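Local atomic coordinates of beta-1,3-glucosyltransferase (Paecilomyces sp. J18, PDB entry 5JVV), a protein that is a carbohydrate-active enzyme with two large beta-sheets, probably a beta-sandwich of the jelly-roll kind related to glycoside hydrolase family 16. Residues A[129-134]-A[165-170]; A[146-151]-A[219-224]; A[192-197]-A[225-230]. All coordinates share one frame; numbering follows the deposited sequence.

Contact 1. Residues A[129-134]-A[165-170]; sequences NTMVLH and CVVQGT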
loop_
_atom_site.group_PDB
_atom_site.type_symbol
_atom_site.label_atom_id
_atom_site.label_comp_id
_atom_site.label_asym_id
_atom_site.label_seq_id
_atom_site.Cartn_x
_atom_site.Cartn_y
_atom_site.Cartn_z
ATOM N N ASN A 129 1.726 0.868 -10.263
ATOM C CA ASN A 129 0.980 0.308 -9.134
ATOM C C ASN A 129 0.176 -0.925 -9.512
ATOM O O ASN A 129 -0.278 -1.052 -10.647
ATOM C CB ASN A 129 0.030 1.363 -8.559
ATOM C CG ASN A 129 -0.610 0.934 -7.242
ATOM O OD1 ASN A 129 -0.008 0.189 -6.457
ATOM N ND2 ASN A 129 -1.826 1.402 -6.994
ATOM N N THR A 130 0.025 -1.840 -8.560
ATOM C CA THR A 130 -0.933 -2.926 -8.742
ATOM C C THR A 130 -1.984 -2.860 -7.656
ATOM O O THR A 130 -1.716 -3.003 -6.468
ATOM C CB THR A 130 -0.302 -4.340 -8.818
ATOM O OG1 THR A 130 0.555 -4.560 -7.693
ATOM C CG2 THR A 130 0.493 -4.502 -10.101
ATOM N N MET A 131 -3.208 -2.593 -8.096
ATOM C CA MET A 131 -4.362 -2.557 -7.205
ATOM C C MET A 131 -4.955 -3.952 -7.210
ATOM O O MET A 131 -5.128 -4.545 -8.276
ATOM C CB MET A 131 -5.399 -1.555 -7.724
ATOM C CG MET A 131 -4.882 -0.107 -7.721
ATOM S SD MET A 131 -5.860 0.984 -8.763
ATOM C CE MET A 131 -5.274 0.454 -10.376
ATOM N N VAL A 132 -5.253 -4.490 -6.030
ATOM C CA VAL A 132 -5.744 -5.868 -5.935
ATOM C C VAL A 132 -6.891 -5.952 -4.936
ATOM O O VAL A 132 -6.811 -5.368 -3.854
ATOM C CB VAL A 132 -4.641 -6.834 -5.430
ATOM C CG1 VAL A 132 -5.101 -8.291 -5.558
ATOM C CG2 VAL A 132 -3.336 -6.635 -6.184
ATOM N N LEU A 133 -7.956 -6.670 -5.293
ATOM C CA LEU A 133 -8.931 -7.082 -4.286
ATOM C C LEU A 133 -8.906 -8.598 -4.157
ATOM O O LEU A 133 -8.672 -9.308 -5.139
ATOM C CB LEU A 133 -10.347 -6.632 -4.654
ATOM C CG LEU A 133 -10.849 -5.317 -4.051
ATOM C CD1 LEU A 133 -9.958 -4.132 -4.412
ATOM C CD2 LEU A 133 -12.293 -5.047 -4.474
ATOM N N HIS A 134 -9.129 -9.081 -2.939
ATOM C CA HIS A 134 -9.392 -10.492 -2.698
ATOM C C HIS A 134 -10.708 -10.534 -1.954
ATOM O O HIS A 134 -10.872 -9.828 -0.958
ATOM C CB HIS A 134 -8.299 -11.118 -1.821
ATOM C CG HIS A 134 -6.925 -11.057 -2.414
ATOM N ND1 HIS A 134 -6.453 -12.004 -3.296
ATOM C CD2 HIS A 134 -5.916 -10.173 -2.235
ATOM C CE1 HIS A 134 -5.213 -11.703 -3.638
ATOM N NE2 HIS A 134 -4.865 -10.595 -3.010
ATOM N N CYS A 165 -8.335 -10.216 -7.955
ATOM C CA CYS A 165 -8.549 -9.409 -9.146
ATOM C C CYS A 165 -7.608 -8.214 -9.130
ATOM O O CYS A 165 -7.574 -7.438 -8.170
ATOM C CB CYS A 165 -10.016 -8.981 -9.292
ATOM S SG CYS A 165 -10.722 -8.194 -7.830
ATOM N N VAL A 166 -6.830 -8.092 -10.198
ATOM C CA VAL A 166 -5.690 -7.191 -10.233
ATOM C C VAL A 166 -5.854 -6.203 -11.371
ATOM O O VAL A 166 -6.159 -6.597 -12.498
ATOM C CB VAL A 166 -4.396 -7.987 -10.475
ATOM C CG1 VAL A 166 -3.216 -7.046 -10.632
ATOM C CG2 VAL A 166 -4.169 -9.000 -9.348
ATOM N N VAL A 167 -5.663 -4.918 -11.072
ATOM C CA VAL A 167 -5.641 -3.878 -12.094
ATOM C C VAL A 167 -4.300 -3.146 -12.016
ATOM O O VAL A 167 -3.904 -2.642 -10.951
ATOM C CB VAL A 167 -6.800 -2.864 -11.917
ATOM C CG1 VAL A 167 -6.756 -1.776 -13.000
ATOM C CG2 VAL A 167 -8.143 -3.576 -11.943
ATOM N N GLN A 168 -3.583 -3.111 -13.135
ATOM C CA GLN A 168 -2.306 -2.401 -13.193
ATOM C C GLN A 168 -2.531 -0.909 -13.412
ATOM O O GLN A 168 -3.258 -0.505 -14.324
ATOM C CB GLN A 168 -1.436 -2.967 -14.322
ATOM C CG GLN A 168 -0.157 -2.161 -14.560
ATOM C CD GLN A 168 0.702 -2.716 -15.683
ATOM O OE1 GLN A 168 0.324 -2.664 -16.855
ATOM N NE2 GLN A 168 1.872 -3.242 -15.328
ATOM N N GLY A 169 -1.898 -0.088 -12.577
ATOM C CA GLY A 169 -2.007 1.356 -12.685
ATOM C C GLY A 169 -1.195 1.924 -13.836
ATOM O O GLY A 169 -0.441 1.208 -14.488
ATOM N N THR A 170 -1.346 3.223 -14.073
ATOM C CA THR A 170 -0.688 3.889 -15.189
ATOM C C THR A 170 0.733 4.344 -14.810
ATOM O O THR A 170 1.113 4.277 -13.636
ATOM C CB THR A 170 -1.553 5.061 -15.671
ATOM O OG1 THR A 170 -2.000 5.813 -14.537
ATOM C CG2 THR A 170 -2.769 4.544 -16.432
#
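Met131 and Val167 form a hydrogen-bonded pair between two antiparallel strands, 130-134 and 165-168. Met131 N donates a hydrogen bond to Val167 O, and Val167 N one to Met131 O, each over 2.9 Å. The Met131 side chain then follows its partner. Its CB lies 3.7 Å from Val167 O; CG, anti to the carbonyl carbon (chi1 -64°), reaches instead toward Leu197 of another strand; the turn about the CG-SD bond (chi3 -75°) carries CE past SD and back to Val167. There CE sits 3.4 Å from Val167 O and 3.7 Å from Val167 CG1. Farther along, Leu133 CB rests 3.6 Å from Cys165 SG, whose sulfur is tied to Cys156. On the other face Val132 and Val166 lie side by side, with Val132 CG1 4.0 Å from Val166 CG2. The pairing ends with a short, almost straight bond from Gly169 N to Asn129 O (2.7 Å, 176° at the hydrogen), while the Asn129 amide grips Glu121 N and Ile119 O on the adjoining strand. Backbone groups of Met131, Leu133, Cys165 and Val167 thus pair within the ladder, those of Val132 and Val166 with flanking strands, and the first four side chains present a largely apolar surface to Phe226.

Contact 2. Residues A[146-151]-A[219-224]; sequences DQTGTT and FGTPMG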
loop_
_atom_site.group_PDB
_atom_site.type_symbol
_atom_site.label_atom_id
_atom_site.label_comp_id
_atom_site.label_asym_id
_atom_site.label_seq_id
_atom_site.Cartn_x
_atom_site.Cartn_y
_atom_site.Cartn_z
ATOM N N ASP A 146 -14.505 1.421 -18.019
ATOM C CA ASP A 146 -14.658 2.672 -17.269
ATOM C C ASP A 146 -13.533 2.727 -16.244
ATOM O O ASP A 146 -13.758 2.842 -15.035
ATOM C CB ASP A 146 -16.036 2.797 -16.595
ATOM C CG ASP A 146 -16.226 4.141 -15.890
ATOM O OD1 ASP A 146 -15.569 5.130 -16.289
ATOM O OD2 ASP A 146 -17.022 4.211 -14.924
ATOM N N GLN A 147 -12.305 2.655 -16.748
ATOM C CA GLN A 147 -11.136 2.507 -15.897
ATOM C C GLN A 147 -9.885 2.800 -16.719
ATOM O O GLN A 147 -9.778 2.347 -17.859
ATOM C CB GLN A 147 -11.135 1.086 -15.320
ATOM C CG GLN A 147 -9.796 0.407 -15.167
ATOM C CD GLN A 147 -9.946 -1.024 -14.670
ATOM O OE1 GLN A 147 -10.592 -1.273 -13.646
ATOM N NE2 GLN A 147 -9.359 -1.976 -15.398
ATOM N N THR A 148 -8.963 3.587 -16.175
ATOM C CA THR A 148 -7.739 3.921 -16.919
ATOM C C THR A 148 -6.671 2.848 -16.778
ATOM O O THR A 148 -5.830 2.685 -17.664
ATOM C CB THR A 148 -7.150 5.296 -16.537
ATOM O OG1 THR A 148 -6.791 5.313 -15.147
ATOM C CG2 THR A 148 -8.149 6.395 -16.831
ATOM N N GLY A 149 -6.691 2.129 -15.658
ATOM C CA GLY A 149 -5.773 1.021 -15.458
ATOM C C GLY A 149 -6.121 -0.166 -16.338
ATOM O O GLY A 149 -7.127 -0.160 -17.047
ATOM N N THR A 150 -5.279 -1.192 -16.296
ATOM C CA THR A 150 -5.499 -2.376 -17.118
ATOM C C THR A 150 -5.727 -3.586 -16.229
ATOM O O THR A 150 -4.876 -3.926 -15.407
ATOM C CB THR A 150 -4.289 -2.642 -18.037
ATOM O OG1 THR A 150 -4.058 -1.500 -18.873
ATOM C CG2 THR A 150 -4.547 -3.855 -18.925
ATOM N N THR A 151 -6.875 -4.240 -16.387
ATOM C CA THR A 151 -7.158 -5.441 -15.602
ATOM C C THR A 151 -6.300 -6.601 -16.098
ATOM O O THR A 151 -6.309 -6.914 -17.296
ATOM C CB THR A 151 -8.635 -5.848 -15.703
ATOM O OG1 THR A 151 -9.462 -4.793 -15.186
ATOM C CG2 THR A 151 -8.874 -7.129 -14.915
ATOM N N PHE A 219 -13.639 13.642 -10.154
ATOM C CA PHE A 219 -12.493 12.739 -10.055
ATOM C C PHE A 219 -12.161 12.151 -11.424
ATOM O O PHE A 219 -11.049 11.674 -11.659
ATOM C CB PHE A 219 -12.766 11.593 -9.078
ATOM C CG PHE A 219 -12.798 11.998 -7.620
ATOM C CD1 PHE A 219 -12.839 13.338 -7.233
ATOM C CD2 PHE A 219 -12.783 11.011 -6.634
ATOM C CE1 PHE A 219 -12.874 13.677 -5.886
ATOM C CE2 PHE A 219 -12.814 11.339 -5.295
ATOM C CZ PHE A 219 -12.862 12.674 -4.919
ATOM N N GLY A 220 -13.138 12.160 -12.325
ATOM C CA GLY A 220 -12.949 11.563 -13.634
ATOM C C GLY A 220 -12.957 10.048 -13.559
ATOM O O GLY A 220 -13.465 9.461 -12.597
ATOM N N THR A 221 -12.398 9.415 -14.584
ATOM C CA THR A 221 -12.402 7.957 -14.694
ATOM C C THR A 221 -11.500 7.342 -13.628
ATOM O O THR A 221 -10.378 7.805 -13.435
ATOM C CB THR A 221 -11.910 7.534 -16.086
ATOM O OG1 THR A 221 -12.718 8.170 -17.087
ATOM C CG2 THR A 221 -11.995 6.018 -16.253
ATOM N N PRO A 222 -11.993 6.306 -12.918
ATOM C CA PRO A 222 -11.159 5.649 -11.902
ATOM C C PRO A 222 -9.934 5.009 -12.526
ATOM O O PRO A 222 -9.985 4.635 -13.703
ATOM C CB PRO A 222 -12.061 4.524 -11.378
ATOM C CG PRO A 222 -13.443 4.963 -11.678
ATOM C CD PRO A 222 -13.358 5.750 -12.962
ATOM N N MET A 223 -8.863 4.842 -11.756
ATOM C CA MET A 223 -7.737 4.065 -12.254
ATOM C C MET A 223 -8.025 2.576 -12.116
ATOM O O MET A 223 -7.667 1.791 -12.987
ATOM C CB MET A 223 -6.434 4.439 -11.542
ATOM C CG MET A 223 -5.200 3.860 -12.216
ATOM S SD MET A 223 -3.661 4.566 -11.598
ATOM C CE MET A 223 -3.533 3.816 -9.971
ATOM N N GLY A 224 -8.688 2.197 -11.024
ATOM C CA GLY A 224 -9.160 0.836 -10.838
ATOM C C GLY A 224 -10.645 0.857 -10.508
ATOM O O GLY A 224 -11.060 1.501 -9.542
HETATM O O HOH W 1 -14.919 6.745 -18.257
HETATM O O HOH W 2 -7.695 7.604 -13.855
#
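Two successive N-H groups, of Thr148 and Gly149, bond to two successive carbonyls, of Pro222 and Met223, although the two segments do not pair as strands here. Each bond measures 2.9 Å, from Thr148 N to Pro222 O and from Gly149 N to Met223 O; the second is more bent (136° at the hydrogen) yet meets the carbonyl in its plane, on a lone pair. Thr221 points at the other segment: its CG2, anti to the backbone N, lies 3.4 Å from Gln147 N and also touches the methyl of Thr148. Water completes both flanks. One molecule donates to Asp146 OD1 and bonds Thr221 OG1; another donates to Thr221 O and bonds Thr148 OG1. Gln147 runs extended past Met223, its CG 3.3 Å from Met223 O, and its amide is fixed at both ends: NE2 donates to Thr151 OG1 (2.8 Å), which lies within the amide plane, while OE1 accepts from Asn225 N. These bonds hold the 146-151 segment against the place where Met223 and Gly224 both face Leu197, the classic beta bulge that begins strand 224-226.

Contact 3. Residues A[192-197]-A[225-230]; sequences DEFIKL and NFKGTC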
loop_
_atom_site.group_PDB
_atom_site.type_symbol
_atom_site.label_atom_id
_atom_site.label_comp_id
_atom_site.label_asym_id
_atom_site.label_seq_id
_atom_site.Cartn_x
_atom_site.Cartn_y
_atom_site.Cartn_z
ATOM N N ASP A 192 -21.859 -0.119 -1.775
ATOM C CA ASP A 192 -22.276 -1.518 -1.792
ATOM C C ASP A 192 -21.845 -2.173 -3.098
ATOM O O ASP A 192 -21.407 -3.327 -3.116
ATOM C CB ASP A 192 -23.800 -1.638 -1.679
ATOM C CG ASP A 192 -24.303 -1.581 -0.245
ATOM O OD1 ASP A 192 -23.492 -1.709 0.693
ATOM O OD2 ASP A 192 -25.532 -1.424 -0.062
ATOM N N GLU A 193 -21.964 -1.429 -4.190
ATOM C CA GLU A 193 -21.798 -2.004 -5.519
ATOM C C GLU A 193 -20.354 -2.067 -5.993
ATOM O O GLU A 193 -19.997 -2.945 -6.784
ATOM C CB GLU A 193 -22.636 -1.221 -6.523
ATOM C CG GLU A 193 -24.128 -1.398 -6.308
ATOM C CD GLU A 193 -24.954 -0.276 -6.910
ATOM O OE1 GLU A 193 -24.373 0.634 -7.541
ATOM O OE2 GLU A 193 -26.191 -0.305 -6.744
ATOM N N PHE A 194 -19.522 -1.137 -5.534
ATOM C CA PHE A 194 -18.176 -1.052 -6.079
ATOM C C PHE A 194 -17.146 -0.451 -5.136
ATOM O O PHE A 194 -17.481 0.226 -4.163
ATOM C CB PHE A 194 -18.180 -0.279 -7.411
ATOM C CG PHE A 194 -18.720 1.132 -7.318
ATOM C CD1 PHE A 194 -17.974 2.149 -6.723
ATOM C CD2 PHE A 194 -19.949 1.448 -7.871
ATOM C CE1 PHE A 194 -18.467 3.443 -6.655
ATOM C CE2 PHE A 194 -20.447 2.745 -7.814
ATOM C CZ PHE A 194 -19.703 3.738 -7.198
ATOM N N ILE A 195 -15.884 -0.730 -5.435
ATOM C CA ILE A 195 -14.774 0.024 -4.879
ATOM C C ILE A 195 -14.040 0.638 -6.059
ATOM O O ILE A 195 -13.607 -0.070 -6.972
ATOM C CB ILE A 195 -13.836 -0.878 -4.052
ATOM C CG1 ILE A 195 -14.514 -1.216 -2.723
ATOM C CG2 ILE A 195 -12.509 -0.177 -3.789
ATOM C CD1 ILE A 195 -14.010 -2.480 -2.097
ATOM N N LYS A 196 -13.932 1.963 -6.062
ATOM C CA LYS A 196 -13.211 2.663 -7.120
ATOM C C LYS A 196 -11.967 3.306 -6.544
ATOM O O LYS A 196 -12.016 3.893 -5.460
ATOM C CB LYS A 196 -14.096 3.726 -7.763
ATOM C CG LYS A 196 -15.214 3.146 -8.611
ATOM C CD LYS A 196 -16.147 4.249 -9.105
ATOM C CE LYS A 196 -17.273 3.689 -9.957
ATOM N NZ LYS A 196 -18.175 4.784 -10.464
ATOM N N LEU A 197 -10.855 3.185 -7.266
ATOM C CA LEU A 197 -9.584 3.766 -6.826
ATOM C C LEU A 197 -9.057 4.751 -7.865
ATOM O O LEU A 197 -9.079 4.453 -9.063
ATOM C CB LEU A 197 -8.543 2.672 -6.577
ATOM C CG LEU A 197 -8.937 1.571 -5.590
ATOM C CD1 LEU A 197 -7.866 0.480 -5.553
ATOM C CD2 LEU A 197 -9.124 2.162 -4.206
ATOM N N ASN A 225 -11.452 0.178 -11.313
ATOM C CA ASN A 225 -12.901 0.180 -11.113
ATOM C C ASN A 225 -13.365 -1.220 -10.731
ATOM O O ASN A 225 -13.622 -2.061 -11.606
ATOM C CB ASN A 225 -13.614 0.681 -12.374
ATOM C CG ASN A 225 -15.079 1.027 -12.132
ATOM O OD1 ASN A 225 -15.697 0.557 -11.173
ATOM N ND2 ASN A 225 -15.649 1.841 -13.023
ATOM N N PHE A 226 -13.449 -1.479 -9.429
ATOM C CA PHE A 226 -13.805 -2.814 -8.957
ATOM C C PHE A 226 -15.316 -2.932 -8.826
ATOM O O PHE A 226 -15.913 -2.630 -7.786
ATOM C CB PHE A 226 -13.064 -3.170 -7.664
ATOM C CG PHE A 226 -11.566 -3.231 -7.831
ATOM C CD1 PHE A 226 -10.929 -4.437 -8.085
ATOM C CD2 PHE A 226 -10.804 -2.070 -7.763
ATOM C CE1 PHE A 226 -9.545 -4.499 -8.250
ATOM C CE2 PHE A 226 -9.426 -2.105 -7.929
ATOM C CZ PHE A 226 -8.790 -3.330 -8.175
ATOM N N LYS A 227 -15.921 -3.400 -9.909
ATOM C CA LYS A 227 -17.365 -3.398 -10.076
ATOM C C LYS A 227 -17.653 -4.525 -11.053
ATOM O O LYS A 227 -16.899 -4.720 -12.004
ATOM C CB LYS A 227 -17.798 -2.047 -10.645
ATOM C CG LYS A 227 -19.267 -1.927 -11.005
ATOM C CD LYS A 227 -19.594 -0.460 -11.308
ATOM C CE LYS A 227 -20.534 -0.323 -12.487
ATOM N NZ LYS A 227 -19.877 -0.747 -13.754
ATOM N N GLY A 228 -18.709 -5.290 -10.809
ATOM C CA GLY A 228 -18.988 -6.430 -11.664
ATOM C C GLY A 228 -20.075 -7.357 -11.174
ATOM O O GLY A 228 -21.184 -6.928 -10.869
ATOM N N THR A 229 -19.752 -8.645 -11.102
ATOM C CA THR A 229 -20.771 -9.683 -10.956
ATOM C C THR A 229 -21.178 -9.982 -9.521
ATOM O O THR A 229 -21.952 -10.906 -9.277
ATOM C CB THR A 229 -20.329 -10.999 -11.615
ATOM O OG1 THR A 229 -19.192 -11.536 -10.926
ATOM C CG2 THR A 229 -19.979 -10.772 -13.069
ATOM N N CYS A 230 -20.633 -9.225 -8.578
ATOM C CA CYS A 230 -21.091 -9.270 -7.200
ATOM C C CYS A 230 -21.158 -7.840 -6.707
ATOM O O CYS A 230 -20.575 -6.940 -7.320
ATOM C CB CYS A 230 -20.121 -10.058 -6.318
ATOM S SG CYS A 230 -18.591 -9.164 -5.900
HETATM O O HOH W 3 -20.651 -4.594 -8.703
#
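A short antiparallel ladder joins strand 195-201 to strand 224-226, at the margin of one of the two large sheets of the fold. Ile195 and Phe226 are its hydrogen-bonded pair: Ile195 N donates to Phe226 O (3.0 Å) and Phe226 N to Ile195 O (2.8 Å). That same Ile195 O lies in the plane of the Phe226 ring at its edge, 3.5 Å from Phe226 CD2, while Leu197 CD1 comes within 3.8 Å of Phe226 CE2. On the opposite face of the ladder Lys196 and Asn225 lie side by side, pointing the same way. The Lys196 chain is extended, so it passes the amide and brings both CG and CE to 3.7 Å from Asn225 OD1; this buried oxygen has no polar partner in the model, whereas Asn225 ND2 donates to Asp146 O. With CG between the backbone N and the carbonyl carbon (chi1 58°), the Phe194 ring comes to lie against Lys196 CE, which stands over its centre, 3.5 Å from the ring plane. Lys227 runs alongside Phe194, CB to CB, before its NZ turns to Ser143. Where the chains splay apart, a water accepts from Gly228 N and sits 2.6 Å from Glu193 O and 2.7 Å from Cys230 O. Cys230 is joined by a disulfide to Cys139. Phe226, Ile195 and Leu197 also pack on Met131 and Leu133 of strand 130-134, which belongs to the other sheet, an arrangement typical of the hydrophobic interior of a jelly-roll beta-sandwich.

Overall arrangement
The three contacts lie on the same side of the chain's centre, their own centres about 11 to 13 Å apart. Contact 1 closes along the chain before contact 3 opens, whereas contact 2, which joins 146-151 to 219-224, crosses both. Contact 1 belongs to the mixed sheet, which strand 150-153 of contact 2 extends beside strand 165-168, with a probable bond from Gln168 N to Thr150 O. Contact 3 belongs to the antiparallel sheet, and Met223 and Gly224 of contact 2 reach it through Leu197. Contacts 1 and 3 therefore face each other across the sandwich, meeting around Phe226, and contact 2 links the two sheets.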